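Local coordinates for putative lipoprotein (Parabacteroides distasonis, PDB 4FVS), which is of unknown function but, as a probably exported, beta-rich protein of the LolA/LolB clan, may bind lipid or another hydrophobic ligand, at residues A[46-51]-A[65-70]. Residues are numbered along the deposited sequence; the frame is centred on the assembly and turned at random.
Sequences EVEADY and DIKAYC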
loop_
_atom_site.group_PDB
_atom_site.type_symbol
_atom_site.label_atom_id
_atom_site.label_comp_id
_atom_site.label_asym_id
_atom_site.label_seq_id
_atom_site.Cartn_x
_atom_site.Cartn_y
_atom_site.Cartn_z
ATOM N N GLU A 46 -15.808 6.892 -4.940
ATOM C CA GLU A 46 -14.820 6.123 -5.699
ATOM C C GLU A 46 -13.735 7.083 -6.186
ATOM O O GLU A 46 -14.054 8.180 -6.640
ATOM C CB GLU A 46 -15.471 5.355 -6.859
ATOM C CG GLU A 46 -14.588 4.255 -7.430
ATOM C CD GLU A 46 -15.275 3.128 -8.188
ATOM O OE1 GLU A 46 -16.492 3.236 -8.469
ATOM O OE2 GLU A 46 -14.589 2.124 -8.491
ATOM N N VAL A 47 -12.460 6.718 -6.017
ATOM C CA VAL A 47 -11.325 7.563 -6.414
ATOM C C VAL A 47 -10.366 6.748 -7.282
ATOM O O VAL A 47 -10.054 5.603 -6.949
ATOM C CB VAL A 47 -10.595 8.181 -5.182
ATOM C CG1 VAL A 47 -9.247 8.791 -5.559
ATOM C CG2 VAL A 47 -11.463 9.224 -4.496
ATOM N N GLU A 48 -9.911 7.339 -8.397
ATOM C CA GLU A 48 -8.936 6.722 -9.281
ATOM C C GLU A 48 -7.686 7.626 -9.331
ATOM O O GLU A 48 -7.783 8.797 -9.689
ATOM C CB GLU A 48 -9.518 6.454 -10.689
ATOM C CG GLU A 48 -8.590 5.593 -11.533
ATOM C CD GLU A 48 -9.029 5.042 -12.867
ATOM O OE1 GLU A 48 -9.722 4.007 -12.813
ATOM O OE2 GLU A 48 -8.411 5.403 -13.897
ATOM N N ALA A 49 -6.533 7.083 -8.952
ATOM C CA ALA A 49 -5.275 7.815 -8.954
ATOM C C ALA A 49 -4.230 7.161 -9.853
ATOM O O ALA A 49 -4.216 5.937 -9.980
ATOM C CB ALA A 49 -4.736 7.908 -7.544
ATOM N N ASP A 50 -3.371 7.987 -10.487
ATOM C CA ASP A 50 -2.246 7.540 -11.307
ATOM C C ASP A 50 -1.004 7.482 -10.465
ATOM O O ASP A 50 -0.867 8.270 -9.527
ATOM C CB ASP A 50 -2.005 8.447 -12.526
ATOM C CG ASP A 50 -2.970 8.204 -13.652
ATOM O OD1 ASP A 50 -2.930 7.101 -14.235
ATOM O OD2 ASP A 50 -3.738 9.134 -13.987
ATOM N N TYR A 51 -0.101 6.535 -10.769
ATOM C CA TYR A 51 1.155 6.435 -10.043
ATOM C C TYR A 51 2.289 6.230 -11.017
ATOM O O TYR A 51 2.091 5.672 -12.093
ATOM C CB TYR A 51 1.126 5.330 -8.970
ATOM C CG TYR A 51 1.077 3.907 -9.484
ATOM C CD1 TYR A 51 2.239 3.244 -9.866
ATOM C CD2 TYR A 51 -0.114 3.182 -9.479
ATOM C CE1 TYR A 51 2.212 1.921 -10.299
ATOM C CE2 TYR A 51 -0.152 1.851 -9.908
ATOM C CZ TYR A 51 1.017 1.224 -10.315
ATOM O OH TYR A 51 1.009 -0.086 -10.745
ATOM N N ASP A 65 -2.373 2.760 -12.536
ATOM C CA ASP A 65 -3.422 3.456 -11.808
ATOM C C ASP A 65 -3.964 2.570 -10.657
ATOM O O ASP A 65 -3.867 1.343 -10.710
ATOM C CB ASP A 65 -4.542 3.909 -12.748
ATOM C CG ASP A 65 -5.001 2.899 -13.774
ATOM O OD1 ASP A 65 -5.623 1.880 -13.370
ATOM O OD2 ASP A 65 -4.808 3.159 -14.988
ATOM N N ILE A 66 -4.482 3.214 -9.608
ATOM C CA ILE A 66 -4.979 2.536 -8.425
ATOM C C ILE A 66 -6.347 3.086 -8.075
ATOM O O ILE A 66 -6.577 4.292 -8.187
ATOM C CB ILE A 66 -3.968 2.633 -7.243
ATOM C CG1 ILE A 66 -4.387 1.729 -6.063
ATOM C CG2 ILE A 66 -3.701 4.062 -6.792
ATOM C CD1 ILE A 66 -3.270 0.992 -5.412
ATOM N N LYS A 67 -7.281 2.184 -7.716
ATOM C CA LYS A 67 -8.647 2.566 -7.345
ATOM C C LYS A 67 -8.865 2.394 -5.838
ATOM O O LYS A 67 -8.307 1.501 -5.222
ATOM C CB LYS A 67 -9.700 1.780 -8.139
ATOM C CG LYS A 67 -10.125 2.447 -9.434
ATOM C CD LYS A 67 -11.488 1.936 -9.902
ATOM C CE LYS A 67 -12.085 2.777 -11.018
ATOM N NZ LYS A 67 -13.493 2.410 -11.319
ATOM N N ALA A 68 -9.615 3.312 -5.253
ATOM C CA ALA A 68 -10.002 3.324 -3.844
ATOM C C ALA A 68 -11.462 3.659 -3.752
ATOM O O ALA A 68 -11.930 4.513 -4.511
ATOM C CB ALA A 68 -9.176 4.338 -3.059
ATOM N N TYR A 69 -12.206 2.993 -2.856
ATOM C CA TYR A 69 -13.629 3.305 -2.743
ATOM C C TYR A 69 -14.217 2.998 -1.368
ATOM O O TYR A 69 -13.661 2.219 -0.598
ATOM C CB TYR A 69 -14.453 2.559 -3.823
ATOM C CG TYR A 69 -14.288 1.061 -3.793
ATOM C CD1 TYR A 69 -15.081 0.270 -2.965
ATOM C CD2 TYR A 69 -13.369 0.425 -4.621
ATOM C CE1 TYR A 69 -14.936 -1.115 -2.930
ATOM C CE2 TYR A 69 -13.214 -0.960 -4.596
ATOM C CZ TYR A 69 -13.990 -1.727 -3.734
ATOM O OH TYR A 69 -13.857 -3.098 -3.687
ATOM N N CYS A 70 -15.355 3.652 -1.094
ATOM C CA CYS A 70 -16.258 3.464 0.035
ATOM C C CYS A 70 -17.513 2.778 -0.472
ATOM O O CYS A 70 -18.093 3.222 -1.467
ATOM C CB CYS A 70 -16.596 4.783 0.725
ATOM S SG CYS A 70 -15.541 5.173 2.144
#
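V47 pairs with A68 and A49 with I66 as hydrogen-bonded antiparallel pairs of strand segments 46-51 and 65-70, whose N-to-C directions are 156° apart. Four backbone bonds join these arms of a beta hairpin: V47 N lies 2.7 Å from A68 O, and A49 N lies 2.9 Å from I66 O, each bond answered by its return partner. Residues alternate between two faces. On one lie V47, A49, I66 and A68, all buried; A49 CB rests 4.1 Å from I66 CG2, F75 and L77 of strand 74-78 pack on A68, and V35 and V38 of strand 27-41 on V47. The other face is mostly charged, with Y69 beside E46. K67 runs out extended beyond CG between two glutamates of the facing strand. Its NZ forms a salt bridge with E46 OE2 at 3.0 Å, coming from above the carboxylate, 69° out of its plane. With CG anti to the backbone N (chi1 -164°) and the chain extended beyond it, E46 carries OE2 to the lysine, while its CG lies 4.0 Å from Y69 CB. E48 reaches the same lysine from the other side, OE1 lying 3.2 Å from K67 CE but 4.4 Å from K67 NZ, too far for a salt bridge. A methionine in place of K67 would probably leave E46 without its ionic mate. E48 OE2 and D50 OD1 each stand 4.4 Å from D65 OD2. Within the two segments four acidic side chains thus face a single lysine, which may raise the proton affinity of some carboxylates, whereas the opposite face joins the hairpin to its neighbours through apolar packing.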